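Local coordinates for type IV pilus biogenesis protein PilB (Streptococcus sanguinis, PDB 7B7P) that serves as a minor subunit of type IV pili with a direct role in adhesion, pairing a pilin module with a metal-binding von Willebrand factor A-like module, at residues A[31-36]-A[147-152]; A[35-40]-A[138-143]; A[46-51]-A[74-79]; A[55-60]-A[91-96]; A[105-110]-A[129-134]. One frame throughout, in Å; residues are numbered along the deposited sequence.

Contact 1. Residues A[31-36]-A[147-152]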
# COMPACT_ATOMS: atom_id res chain seq x y z
N THR A 31 -14.84 13.85 -10.10
CA THR A 31 -13.63 14.01 -9.31
C THR A 31 -12.95 12.68 -8.99
O THR A 31 -11.84 12.69 -8.45
CB THR A 31 -13.95 14.79 -8.02
OG1 THR A 31 -15.19 14.33 -7.47
CG2 THR A 31 -14.07 16.29 -8.33
N SER A 32 -13.57 11.55 -9.32
CA SER A 32 -12.89 10.26 -9.31
C SER A 32 -13.61 9.33 -10.28
O SER A 32 -14.84 9.37 -10.40
CB SER A 32 -12.85 9.64 -7.91
OG SER A 32 -14.15 9.33 -7.45
N ILE A 33 -12.85 8.51 -10.98
CA ILE A 33 -13.35 7.65 -12.05
C ILE A 33 -12.85 6.25 -11.81
O ILE A 33 -11.66 6.05 -11.55
CB ILE A 33 -12.89 8.11 -13.45
CG1 ILE A 33 -13.32 9.54 -13.75
CG2 ILE A 33 -13.41 7.15 -14.52
CD1 ILE A 33 -14.72 9.61 -14.23
N PHE A 34 -13.75 5.27 -11.95
CA PHE A 34 -13.39 3.86 -11.97
C PHE A 34 -13.90 3.27 -13.27
O PHE A 34 -15.10 3.36 -13.56
CB PHE A 34 -13.98 3.11 -10.77
CG PHE A 34 -13.31 3.44 -9.46
CD1 PHE A 34 -13.65 4.58 -8.76
CD2 PHE A 34 -12.33 2.60 -8.94
CE1 PHE A 34 -13.02 4.90 -7.56
CE2 PHE A 34 -11.70 2.91 -7.74
CZ PHE A 34 -12.05 4.06 -7.05
N ILE A 35 -13.01 2.65 -14.05
CA ILE A 35 -13.44 1.84 -15.18
C ILE A 35 -13.78 0.44 -14.68
O ILE A 35 -12.99 -0.17 -13.94
CB ILE A 35 -12.36 1.80 -16.27
CG1 ILE A 35 -12.05 3.20 -16.78
CG2 ILE A 35 -12.82 0.95 -17.44
CD1 ILE A 35 -11.40 3.20 -18.14
N LEU A 36 -14.94 -0.08 -15.08
CA LEU A 36 -15.45 -1.35 -14.58
C LEU A 36 -15.65 -2.35 -15.71
O LEU A 36 -16.07 -1.98 -16.81
CB LEU A 36 -16.78 -1.13 -13.86
CG LEU A 36 -16.79 0.04 -12.87
CD1 LEU A 36 -18.15 0.12 -12.22
CD2 LEU A 36 -15.70 -0.11 -11.82
N ILE A 147 -16.60 -2.05 -19.74
CA ILE A 147 -17.74 -1.64 -20.55
C ILE A 147 -18.61 -0.63 -19.83
O ILE A 147 -19.76 -0.43 -20.18
CB ILE A 147 -18.56 -2.88 -20.98
CG1 ILE A 147 -18.67 -3.87 -19.82
CG2 ILE A 147 -17.90 -3.55 -22.16
CD1 ILE A 147 -19.76 -3.55 -18.83
N ALA A 148 -18.07 0.01 -18.79
CA ALA A 148 -18.87 0.86 -17.93
C ALA A 148 -17.94 1.67 -17.05
O ALA A 148 -16.76 1.35 -16.91
CB ALA A 148 -19.84 0.04 -17.08
N ILE A 149 -18.49 2.72 -16.46
CA ILE A 149 -17.75 3.64 -15.61
C ILE A 149 -18.57 3.91 -14.36
O ILE A 149 -19.81 3.93 -14.39
CB ILE A 149 -17.42 4.99 -16.34
CG1 ILE A 149 -16.11 4.91 -17.14
CG2 ILE A 149 -17.39 6.16 -15.39
CD1 ILE A 149 -15.95 6.05 -18.16
N ALA A 150 -17.87 4.12 -13.24
CA ALA A 150 -18.46 4.61 -12.01
C ALA A 150 -17.71 5.86 -11.57
O ALA A 150 -16.49 5.92 -11.69
CB ALA A 150 -18.41 3.55 -10.91
N TYR A 151 -18.44 6.85 -11.08
CA TYR A 151 -17.83 8.15 -10.84
C TYR A 151 -18.55 8.89 -9.73
O TYR A 151 -19.69 8.60 -9.39
CB TYR A 151 -17.85 9.01 -12.10
CG TYR A 151 -19.24 9.45 -12.50
CD1 TYR A 151 -20.09 8.58 -13.15
CD2 TYR A 151 -19.69 10.74 -12.23
CE1 TYR A 151 -21.36 8.97 -13.53
CE2 TYR A 151 -20.98 11.15 -12.60
CZ TYR A 151 -21.80 10.25 -13.25
OH TYR A 151 -23.08 10.60 -13.63
N ARG A 152 -17.86 9.90 -9.20
CA ARG A 152 -18.46 10.87 -8.30
C ARG A 152 -18.04 12.26 -8.73
O ARG A 152 -17.01 12.46 -9.39
CB ARG A 152 -18.03 10.63 -6.84
CG ARG A 152 -18.71 9.43 -6.20
CD ARG A 152 -18.18 9.18 -4.80
NE ARG A 152 -18.51 10.27 -3.89
CZ ARG A 152 -19.69 10.42 -3.31
NH1 ARG A 152 -20.67 9.55 -3.54
NH2 ARG A 152 -19.90 11.44 -2.49

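Contact 2. Residues A[35-40]-A[138-143]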
# COMPACT_ATOMS: atom_id res chain seq x y z
N ILE A 35 -13.01 2.65 -14.05
CA ILE A 35 -13.44 1.84 -15.18
C ILE A 35 -13.78 0.44 -14.68
O ILE A 35 -12.99 -0.17 -13.94
CB ILE A 35 -12.36 1.80 -16.27
CG1 ILE A 35 -12.05 3.20 -16.78
CG2 ILE A 35 -12.82 0.95 -17.44
CD1 ILE A 35 -11.40 3.20 -18.14
N LEU A 36 -14.94 -0.08 -15.08
CA LEU A 36 -15.45 -1.35 -14.58
C LEU A 36 -15.65 -2.35 -15.71
O LEU A 36 -16.07 -1.98 -16.81
CB LEU A 36 -16.78 -1.13 -13.86
CG LEU A 36 -16.79 0.04 -12.87
CD1 LEU A 36 -18.15 0.12 -12.22
CD2 LEU A 36 -15.70 -0.11 -11.82
N ASP A 37 -15.38 -3.62 -15.42
CA ASP A 37 -15.77 -4.70 -16.32
C ASP A 37 -17.18 -5.19 -15.96
O ASP A 37 -17.80 -4.72 -15.01
CB ASP A 37 -14.74 -5.83 -16.31
CG ASP A 37 -14.59 -6.52 -14.95
OD1 ASP A 37 -15.61 -6.91 -14.34
OD2 ASP A 37 -13.44 -6.69 -14.50
N ASP A 38 -17.68 -6.16 -16.74
CA ASP A 38 -19.07 -6.62 -16.52
C ASP A 38 -19.27 -7.44 -15.20
O ASP A 38 -20.34 -8.03 -15.04
CB ASP A 38 -19.55 -7.43 -17.73
CG ASP A 38 -18.81 -8.76 -17.89
OD1 ASP A 38 -17.87 -9.05 -17.11
OD2 ASP A 38 -19.17 -9.52 -18.82
N SER A 39 -18.31 -7.52 -14.27
CA SER A 39 -18.61 -8.13 -12.98
C SER A 39 -19.26 -7.13 -12.02
O SER A 39 -20.08 -7.53 -11.18
CB SER A 39 -17.32 -8.71 -12.37
OG SER A 39 -16.75 -7.83 -11.43
N LYS A 40 -18.93 -5.84 -12.14
CA LYS A 40 -19.55 -4.80 -11.33
C LYS A 40 -20.50 -3.90 -12.12
O LYS A 40 -20.84 -2.81 -11.66
CB LYS A 40 -18.49 -3.95 -10.62
CG LYS A 40 -17.59 -4.73 -9.69
CD LYS A 40 -17.04 -3.86 -8.56
CE LYS A 40 -17.00 -4.64 -7.25
NZ LYS A 40 -16.48 -3.83 -6.10
N SER A 138 -8.76 1.62 -12.55
CA SER A 138 -9.33 0.54 -13.33
C SER A 138 -9.63 -0.64 -12.42
O SER A 138 -8.78 -1.04 -11.61
CB SER A 138 -8.39 0.11 -14.45
OG SER A 138 -8.83 -1.12 -14.98
N LYS A 139 -10.84 -1.18 -12.55
CA LYS A 139 -11.25 -2.41 -11.90
C LYS A 139 -11.57 -3.48 -12.93
O LYS A 139 -12.48 -4.29 -12.74
CB LYS A 139 -12.45 -2.15 -10.99
CG LYS A 139 -12.08 -1.41 -9.73
CD LYS A 139 -13.16 -1.47 -8.67
CE LYS A 139 -12.56 -1.25 -7.29
NZ LYS A 139 -13.59 -1.03 -6.25
N VAL A 140 -10.84 -3.47 -14.04
CA VAL A 140 -11.03 -4.43 -15.11
C VAL A 140 -10.02 -5.55 -14.89
O VAL A 140 -8.82 -5.39 -15.16
CB VAL A 140 -10.89 -3.79 -16.50
CG1 VAL A 140 -11.35 -4.75 -17.58
CG2 VAL A 140 -11.69 -2.50 -16.56
N ALA A 141 -10.51 -6.68 -14.38
CA ALA A 141 -9.67 -7.85 -14.18
C ALA A 141 -9.43 -8.55 -15.51
O ALA A 141 -9.94 -8.14 -16.57
CB ALA A 141 -10.32 -8.80 -13.17
N LYS A 142 -8.62 -9.61 -15.47
CA LYS A 142 -8.47 -10.52 -16.61
C LYS A 142 -7.87 -9.83 -17.83
O LYS A 142 -7.01 -8.94 -17.72
CB LYS A 142 -9.83 -11.08 -17.03
CG LYS A 142 -10.04 -12.57 -16.99
CD LYS A 142 -9.64 -13.18 -15.67
CE LYS A 142 -10.45 -14.43 -15.42
NZ LYS A 142 -10.01 -15.11 -14.19
N GLY A 143 -8.31 -10.29 -19.00
CA GLY A 143 -8.25 -9.54 -20.23
C GLY A 143 -9.68 -9.18 -20.59
O GLY A 143 -10.09 -9.30 -21.75

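Contact 3. Residues A[46-51]-A[74-79]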
# COMPACT_ATOMS: atom_id res chain seq x y z
N GLN A 46 -29.07 -3.77 -9.91
CA GLN A 46 -28.65 -4.90 -9.08
C GLN A 46 -27.13 -5.03 -9.13
O GLN A 46 -26.57 -5.54 -10.10
CB GLN A 46 -29.31 -6.20 -9.53
CG GLN A 46 -30.84 -6.18 -9.63
CD GLN A 46 -31.40 -7.37 -10.39
OE1 GLN A 46 -31.00 -7.65 -11.53
NE2 GLN A 46 -32.34 -8.08 -9.77
N GLY A 47 -26.46 -4.58 -8.08
CA GLY A 47 -25.03 -4.71 -7.98
C GLY A 47 -24.40 -3.36 -7.75
O GLY A 47 -23.28 -3.26 -7.25
N LEU A 48 -25.14 -2.31 -8.11
CA LEU A 48 -24.61 -0.96 -8.00
C LEU A 48 -24.27 -0.65 -6.55
O LEU A 48 -25.10 -0.80 -5.65
CB LEU A 48 -25.62 0.05 -8.55
CG LEU A 48 -25.49 0.49 -10.02
CD1 LEU A 48 -25.16 -0.69 -10.92
CD2 LEU A 48 -26.75 1.21 -10.50
N THR A 49 -23.02 -0.25 -6.33
CA THR A 49 -22.54 0.16 -5.02
C THR A 49 -23.04 1.57 -4.72
O THR A 49 -22.96 2.46 -5.57
CB THR A 49 -21.02 0.12 -5.00
OG1 THR A 49 -20.58 -1.14 -5.51
CG2 THR A 49 -20.49 0.32 -3.60
N ARG A 50 -23.57 1.77 -3.52
CA ARG A 50 -24.27 3.01 -3.21
C ARG A 50 -23.29 4.19 -3.16
O ARG A 50 -22.13 4.04 -2.80
CB ARG A 50 -25.01 2.91 -1.88
CG ARG A 50 -25.65 1.56 -1.57
CD ARG A 50 -25.63 1.33 -0.07
NE ARG A 50 -26.23 2.46 0.63
CZ ARG A 50 -27.52 2.53 0.97
NH1 ARG A 50 -28.34 1.53 0.70
NH2 ARG A 50 -27.97 3.62 1.60
N GLU A 51 -23.81 5.37 -3.51
CA GLU A 51 -23.12 6.66 -3.57
C GLU A 51 -22.15 6.77 -4.74
O GLU A 51 -21.39 7.76 -4.83
CB GLU A 51 -22.42 7.01 -2.25
CG GLU A 51 -23.27 6.72 -1.02
CD GLU A 51 -22.51 6.84 0.28
OE1 GLU A 51 -23.15 6.76 1.36
OE2 GLU A 51 -21.27 7.02 0.24
N GLN A 74 -31.71 8.53 -1.95
CA GLN A 74 -30.82 7.39 -1.77
C GLN A 74 -31.12 6.28 -2.78
O GLN A 74 -31.36 5.12 -2.42
CB GLN A 74 -30.86 6.87 -0.33
CG GLN A 74 -30.15 7.77 0.68
CD GLN A 74 -28.78 7.26 1.07
OE1 GLN A 74 -28.56 6.06 1.19
NE2 GLN A 74 -27.84 8.18 1.27
N ASP A 75 -31.11 6.66 -4.05
CA ASP A 75 -31.32 5.73 -5.15
C ASP A 75 -30.65 6.31 -6.40
O ASP A 75 -29.85 7.24 -6.31
CB ASP A 75 -32.82 5.45 -5.34
CG ASP A 75 -33.08 4.21 -6.17
OD1 ASP A 75 -32.57 3.13 -5.80
OD2 ASP A 75 -33.80 4.32 -7.20
N TRP A 76 -30.98 5.75 -7.57
CA TRP A 76 -30.39 6.16 -8.83
C TRP A 76 -31.47 6.68 -9.78
O TRP A 76 -32.58 6.14 -9.84
CB TRP A 76 -29.62 5.01 -9.47
CG TRP A 76 -28.36 4.70 -8.72
CD1 TRP A 76 -27.22 5.45 -8.70
CD2 TRP A 76 -28.14 3.60 -7.83
NE1 TRP A 76 -26.29 4.87 -7.87
CE2 TRP A 76 -26.83 3.73 -7.32
CE3 TRP A 76 -28.91 2.51 -7.42
CZ2 TRP A 76 -26.28 2.82 -6.43
CZ3 TRP A 76 -28.36 1.61 -6.54
CH2 TRP A 76 -27.06 1.77 -6.05
N ASP A 77 -31.12 7.74 -10.51
CA ASP A 77 -32.02 8.42 -11.44
C ASP A 77 -31.71 7.94 -12.86
O ASP A 77 -31.07 8.63 -13.65
CB ASP A 77 -31.87 9.93 -11.31
CG ASP A 77 -32.11 10.41 -9.89
OD1 ASP A 77 -32.82 9.71 -9.15
OD2 ASP A 77 -31.57 11.48 -9.52
N VAL A 78 -32.20 6.74 -13.17
CA VAL A 78 -31.98 6.08 -14.46
C VAL A 78 -32.45 6.97 -15.61
O VAL A 78 -33.65 7.20 -15.79
CB VAL A 78 -32.67 4.69 -14.49
CG1 VAL A 78 -34.11 4.76 -13.96
CG2 VAL A 78 -32.64 4.10 -15.89
N SER A 79 -31.50 7.49 -16.40
CA SER A 79 -31.78 8.32 -17.56
C SER A 79 -30.91 7.88 -18.73
O SER A 79 -29.72 7.61 -18.55
CB SER A 79 -31.51 9.80 -17.25
OG SER A 79 -31.48 10.56 -18.45

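Contact 4. Residues A[55-60]-A[91-96]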
# COMPACT_ATOMS: atom_id res chain seq x y z
N ILE A 55 -22.20 5.04 -15.63
CA ILE A 55 -22.57 5.10 -17.04
C ILE A 55 -22.26 3.75 -17.66
O ILE A 55 -21.18 3.20 -17.46
CB ILE A 55 -21.82 6.21 -17.80
CG1 ILE A 55 -22.13 7.58 -17.22
CG2 ILE A 55 -22.18 6.19 -19.27
CD1 ILE A 55 -21.14 8.63 -17.64
N GLY A 56 -23.20 3.22 -18.43
CA GLY A 56 -22.98 1.95 -19.08
C GLY A 56 -24.19 1.58 -19.91
O GLY A 56 -25.24 2.22 -19.83
N LEU A 57 -24.02 0.52 -20.69
CA LEU A 57 -25.08 0.07 -21.58
C LEU A 57 -26.20 -0.63 -20.81
O LEU A 57 -26.02 -1.14 -19.70
CB LEU A 57 -24.52 -0.87 -22.64
CG LEU A 57 -23.85 -0.20 -23.83
CD1 LEU A 57 -23.91 -1.12 -25.04
CD2 LEU A 57 -24.50 1.14 -24.11
N SER A 58 -27.37 -0.66 -21.45
CA SER A 58 -28.53 -1.35 -20.93
C SER A 58 -28.29 -2.86 -20.84
O SER A 58 -27.28 -3.39 -21.32
CB SER A 58 -29.76 -1.10 -21.81
OG SER A 58 -29.55 -1.48 -23.16
N ALA A 59 -29.24 -3.54 -20.21
CA ALA A 59 -29.28 -4.99 -20.28
C ALA A 59 -29.46 -5.44 -21.72
O ALA A 59 -28.67 -6.23 -22.25
CB ALA A 59 -30.40 -5.52 -19.38
N ASP A 60 -30.48 -4.89 -22.40
CA ASP A 60 -30.71 -5.22 -23.80
C ASP A 60 -29.60 -4.72 -24.71
O ASP A 60 -29.57 -5.09 -25.89
CB ASP A 60 -32.07 -4.68 -24.27
CG ASP A 60 -32.23 -3.18 -24.03
OD1 ASP A 60 -31.26 -2.41 -24.27
OD2 ASP A 60 -33.33 -2.75 -23.62
N LEU A 91 -25.45 -2.24 -29.17
CA LEU A 91 -24.32 -1.33 -29.06
C LEU A 91 -23.13 -1.99 -28.37
O LEU A 91 -23.29 -2.91 -27.56
CB LEU A 91 -24.74 -0.07 -28.30
CG LEU A 91 -25.77 0.81 -28.99
CD1 LEU A 91 -26.13 2.00 -28.12
CD2 LEU A 91 -25.23 1.27 -30.32
N ASP A 92 -21.93 -1.51 -28.70
CA ASP A 92 -20.68 -1.96 -28.10
C ASP A 92 -19.99 -0.73 -27.49
O ASP A 92 -19.49 0.13 -28.22
CB ASP A 92 -19.79 -2.65 -29.14
CG ASP A 92 -18.54 -3.30 -28.54
OD1 ASP A 92 -18.55 -3.64 -27.33
OD2 ASP A 92 -17.56 -3.50 -29.29
N LEU A 93 -19.95 -0.67 -26.16
CA LEU A 93 -19.43 0.48 -25.43
C LEU A 93 -18.21 0.07 -24.61
O LEU A 93 -18.29 -0.85 -23.79
CB LEU A 93 -20.50 1.07 -24.51
CG LEU A 93 -19.98 2.02 -23.44
CD1 LEU A 93 -19.41 3.29 -24.08
CD2 LEU A 93 -21.10 2.35 -22.46
N GLU A 94 -17.08 0.76 -24.82
CA GLU A 94 -15.85 0.39 -24.14
C GLU A 94 -15.08 1.64 -23.74
O GLU A 94 -14.97 2.59 -24.53
CB GLU A 94 -14.98 -0.51 -25.03
CG GLU A 94 -13.57 -0.72 -24.49
CD GLU A 94 -12.77 -1.77 -25.24
OE1 GLU A 94 -13.18 -2.15 -26.36
OE2 GLU A 94 -11.73 -2.20 -24.70
N PHE A 95 -14.54 1.65 -22.52
CA PHE A 95 -13.71 2.73 -22.01
C PHE A 95 -12.30 2.25 -21.73
O PHE A 95 -12.08 1.07 -21.41
CB PHE A 95 -14.27 3.34 -20.73
CG PHE A 95 -15.72 3.68 -20.82
CD1 PHE A 95 -16.68 2.71 -20.60
CD2 PHE A 95 -16.13 4.98 -21.13
CE1 PHE A 95 -18.02 3.02 -20.68
CE2 PHE A 95 -17.48 5.29 -21.20
CZ PHE A 95 -18.42 4.31 -20.98
N LYS A 96 -11.34 3.17 -21.83
CA LYS A 96 -9.92 2.85 -21.76
C LYS A 96 -9.15 4.10 -21.37
O LYS A 96 -9.38 5.17 -21.94
CB LYS A 96 -9.41 2.34 -23.11
CG LYS A 96 -8.47 1.16 -22.99
CD LYS A 96 -7.86 0.81 -24.34
CE LYS A 96 -7.81 -0.71 -24.57
NZ LYS A 96 -7.79 -1.04 -26.03

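Contact 5. Residues A[105-110]-A[129-134]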
# COMPACT_ATOMS: atom_id res chain seq x y z
N ARG A 105 -4.91 13.31 -17.55
CA ARG A 105 -5.03 11.91 -17.92
C ARG A 105 -5.96 11.78 -19.11
O ARG A 105 -6.99 12.47 -19.19
CB ARG A 105 -5.55 11.09 -16.74
CG ARG A 105 -4.46 10.56 -15.82
CD ARG A 105 -3.77 9.31 -16.39
NE ARG A 105 -2.47 9.10 -15.75
CZ ARG A 105 -1.47 8.38 -16.26
NH1 ARG A 105 -1.59 7.79 -17.44
NH2 ARG A 105 -0.33 8.27 -15.57
N LEU A 106 -5.61 10.91 -20.04
CA LEU A 106 -6.41 10.67 -21.22
C LEU A 106 -7.33 9.47 -21.05
O LEU A 106 -7.03 8.53 -20.30
CB LEU A 106 -5.52 10.46 -22.45
CG LEU A 106 -4.66 11.69 -22.74
CD1 LEU A 106 -3.88 11.49 -24.00
CD2 LEU A 106 -5.54 12.94 -22.84
N ILE A 107 -8.45 9.51 -21.76
CA ILE A 107 -9.39 8.41 -21.82
C ILE A 107 -9.82 8.21 -23.27
O ILE A 107 -9.90 9.17 -24.05
CB ILE A 107 -10.61 8.66 -20.91
CG1 ILE A 107 -11.48 7.41 -20.80
CG2 ILE A 107 -11.44 9.82 -21.41
CD1 ILE A 107 -12.66 7.61 -19.88
N SER A 108 -10.07 6.96 -23.64
CA SER A 108 -10.58 6.66 -24.96
C SER A 108 -11.97 6.05 -24.84
O SER A 108 -12.23 5.23 -23.95
CB SER A 108 -9.63 5.76 -25.74
OG SER A 108 -10.03 4.41 -25.70
N TYR A 109 -12.86 6.49 -25.71
CA TYR A 109 -14.21 5.97 -25.80
C TYR A 109 -14.36 5.17 -27.08
O TYR A 109 -13.80 5.53 -28.12
CB TYR A 109 -15.24 7.09 -25.79
CG TYR A 109 -15.16 8.05 -24.65
CD1 TYR A 109 -15.33 7.63 -23.34
CD2 TYR A 109 -14.98 9.41 -24.89
CE1 TYR A 109 -15.29 8.53 -22.29
CE2 TYR A 109 -14.94 10.32 -23.86
CZ TYR A 109 -15.10 9.88 -22.55
OH TYR A 109 -15.04 10.80 -21.53
N ASN A 110 -15.13 4.09 -27.00
CA ASN A 110 -15.55 3.31 -28.15
C ASN A 110 -17.06 3.17 -28.07
O ASN A 110 -17.60 2.87 -27.00
CB ASN A 110 -14.86 1.94 -28.16
CG ASN A 110 -15.15 1.16 -29.42
OD1 ASN A 110 -16.32 0.86 -29.72
ND2 ASN A 110 -14.11 0.81 -30.16
N SER A 129 -10.38 11.66 -25.29
CA SER A 129 -10.70 12.86 -24.54
C SER A 129 -9.75 12.98 -23.35
O SER A 129 -8.88 12.13 -23.12
CB SER A 129 -12.17 12.85 -24.09
OG SER A 129 -12.48 14.04 -23.37
N ALA A 130 -9.88 14.05 -22.60
CA ALA A 130 -9.04 14.27 -21.43
C ALA A 130 -9.93 14.44 -20.22
O ALA A 130 -11.04 14.97 -20.33
CB ALA A 130 -8.14 15.50 -21.62
N LEU A 131 -9.45 13.98 -19.07
CA LEU A 131 -10.18 14.08 -17.81
C LEU A 131 -9.66 15.25 -16.99
O LEU A 131 -8.56 15.76 -17.22
CB LEU A 131 -10.05 12.80 -16.99
CG LEU A 131 -10.23 11.51 -17.79
CD1 LEU A 131 -9.61 10.36 -17.06
CD2 LEU A 131 -11.71 11.27 -18.04
N ASN A 132 -10.46 15.67 -16.02
CA ASN A 132 -10.08 16.77 -15.13
C ASN A 132 -9.64 16.31 -13.74
O ASN A 132 -9.29 17.15 -12.91
CB ASN A 132 -11.23 17.78 -15.01
CG ASN A 132 -11.58 18.40 -16.34
OD1 ASN A 132 -10.75 19.06 -16.97
ND2 ASN A 132 -12.82 18.17 -16.79
N THR A 133 -9.65 15.00 -13.47
CA THR A 133 -9.14 14.44 -12.23
C THR A 133 -7.97 13.51 -12.54
O THR A 133 -7.91 12.91 -13.62
CB THR A 133 -10.23 13.65 -11.46
OG1 THR A 133 -9.61 12.84 -10.45
CG2 THR A 133 -11.01 12.72 -12.38
N LYS A 134 -7.04 13.42 -11.59
CA LYS A 134 -5.95 12.44 -11.63
C LYS A 134 -6.28 11.17 -10.86
O LYS A 134 -5.44 10.26 -10.80
CB LYS A 134 -4.66 13.06 -11.07
CG LYS A 134 -4.15 14.25 -11.87
CD LYS A 134 -4.35 15.55 -11.10
CE LYS A 134 -4.56 16.74 -12.04
NZ LYS A 134 -5.63 17.64 -11.51

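Contact 1. Residues A[31-36]-A[147-152]
Strands 32-36 and 148-152 run antiparallel, their axes 4.7 Å apart at closest approach and their directions 157° apart. F34 and A150 exchange the central pair of backbone bonds, F34 N to A150 O at 2.8 Å and A150 N to F34 O at 2.9 Å. Each end of the pairing is marked by a classic beta bulge: T31 and S32 both face R152, while I147 and A148 both face L36. At the first bulge R152 O is gripped twice by one residue. T31 N reaches it in the carbonyl plane at 2.7 Å, whereas T31 OG1 comes from well above that plane at 3.2 Å.

On the face of I33, I35, I149 and Y151, the I33 side chain slants across its partner Y151 and the diagonal I149, CD1 meeting Y151 CB at 3.8 Å and CG2 lying 4.2 Å from I149 CG2. On the other face L36 swings its CG anti to the carbonyl carbon (chi1 -46°), which brings CD1 over to A150 CB at 3.7 Å. The polar ends lead elsewhere, Y151 OH to N66 and R152 NH1 to the backbone O of E51. This is the central antiparallel pair of the mixed sheet of the pilin module, whose I35 and I149 face packs against F95 of strand 92-101.

Contact 2. Residues A[35-40]-A[138-143]
K139 N donates to I35 O at 2.8 Å and 164° at the hydrogen, the last firm bond between the two strands. Past it the carboxylate of D37 is held by two backbone N-H groups, one on each oxygen. A141 N donates a hydrogen bond to OD2 at 2.9 Å, linking the two segments, and S39 N donates one to OD1 at 2.8 Å, closing an Asx turn just past the end of strand 32-36. Both donors arrive nearly along the C-O bonds they meet, so the carboxylate is fixed in rotation as well as in position. D37 sets its CG between its own backbone N and carbonyl carbon (chi1 63°), and its CB packs on V140 CG1 at 3.8 Å. Close by, K139 O stands 3.1 Å from D37 OD2; both are acceptors, and the pairing is one of proximity alone.

Here the edge strand 136-139 runs parallel to strand 32-36 and then leaves it. V140 turns its CG2 back on I35, meeting I35 CG2 at 3.7 Å with the two side chains slanting across each other. S138 OG accepts from V140 N, an ST turn at the point where the chain leaves the strand.

On the L36 face, L36 CD2 rests 3.9 Å from K139 CB, the two side chains side by side and pointing the same way. K139 NZ and K40 NZ converge to 4.0 Å because both donate to the backbone O of P426, whose acceptor probably offsets some of their mutual repulsion.

Contact 3. Residues A[46-51]-A[74-79]
L48 lies over one face of the W76 indole, and this CH-pi contact carries the meeting of the two loops. Its CB stands 3.7 Å from the centroid of the six-membered ring of W76, 24° off the ring normal. The branch reaches further across the same bicyclic system, with L48 CD2 3.8 Å from W76 CD2, so one leucine touches much of the indole while the two side chains slant past each other. The backbone after L48 then passes along the ring: T49 O meets W76 CZ2 at the edge, near the ring plane, at 3.4 Å.

W76 carries its CG anti to the carbonyl carbon (chi1 -71°), which lays the indole against L48. Its rotation is fixed from the second shell, where NE1 donates to the backbone O of W52, the residue after segment 46-51 in the same loop. W69 meets the indole with the planes at about 60°, and Y67 of strand 64-67 touches both L48 and W76. The loop of L48 is tied in turn by T49 N, which bonds to Y54 OH.

Nearer the surface, the side chains of R50 and Q74 approach at about a right angle, their guanidinium and amide planes 39° apart, with no sound hydrogen bond between them. D75 adds a salt bridge to K45, beside the tryptophan. The whole is loop-to-loop packing around a tryptophan, at the side of the pilin-module sheet where strands 53-57 and 64-67 are neighbours.

Contact 4. Residues A[55-60]-A[91-96]
Two beta-sheets of the pilin module meet where strand 53-57 of the mixed sheet passes strand 92-101 of the three-stranded antiparallel sheet. The axes of strand parts 55-57 and 92-96 come no nearer than 7.6 Å, too far for backbone pairing, and leucines fill the distance. L57 is the central one. Its CG packs on L93 CB at 3.6 Å, the two side chains slanting across each other, while its CD1 turns to L91 and meets CB there at 3.5 Å, nearly at a right angle. The same methyl also sits against the backbone, 3.2 Å from L91 O.

L93 sends CG anti to its backbone N (chi1 164°), carrying CD2 over the neighbouring main chain to lie 3.9 Å from G56 CA. Helix 9-27 borders this apolar layer, with V23 touching both I55 and F95 and M16 touching L91. Side chains interleaved in this way, without hydrogen bonds between the strands, are characteristic of face-to-face sheet packing, here toward the margin of the apolar layer.

Contact 5. Residues A[105-110]-A[129-134]
L131 begins, at CB, 3.8 Å from R105 O, the carbonyl that also accepts the hydrogen bond of L131 N at 2.9 Å. CG stays beside that oxygen, 3.7 Å from R105 O, and the branch then divides. CD1 keeps to R105, touching its CB at 4.1 Å, while CD2 crosses to I107 and packs on CG2 there at 3.7 Å, the two side chains at about a right angle. With CG anti to its carbonyl carbon (chi1 -44°), the leucine straddles R105 and I107; beyond them it also touches V27 of helix 9-27 and V136.

Next to it, I107 and S129 form an antiparallel hydrogen-bonded pair. S129 N reaches I107 O at 2.8 Å, almost in line with the carbonyl, whereas I107 N meets S129 O from above its plane. S129 CB lies against Y109 CE2 at 3.8 Å, and both hydroxyls, S129 OG and Y109 OH, are bonded to D24 OD1 of helix 9-27. On the opposite face L106 CD2 rests on A130 CB at 3.8 Å. The arrangement is that of a beta hairpin, strands 104-112 and 124-130, laid with one face against the long N-terminal helix, as in type IV pilins.

How the contacts relate
All five contacts lie in the pilin module, away from the magnesium site of S173 and D284 in the von Willebrand factor A-like module. Contacts 1 and 2, centres about 11 Å apart, share I35 and L36 and pair strand 32-36 with its two neighbours. Contact 4 packs this sheet on the three-stranded one through leucines, while I55 O lies 2.9 Å from I149 N of contact 1 within one sheet and E94 O 2.9 Å from N110 N of contact 5 within the other. Contact 5 also returns to contact 1, T133 OG1 standing 3.0 Å from T31 O. Contact 3 is a surface contact, its centre about 23 Å from that of contact 5, yet E51 meets R152 of contact 1.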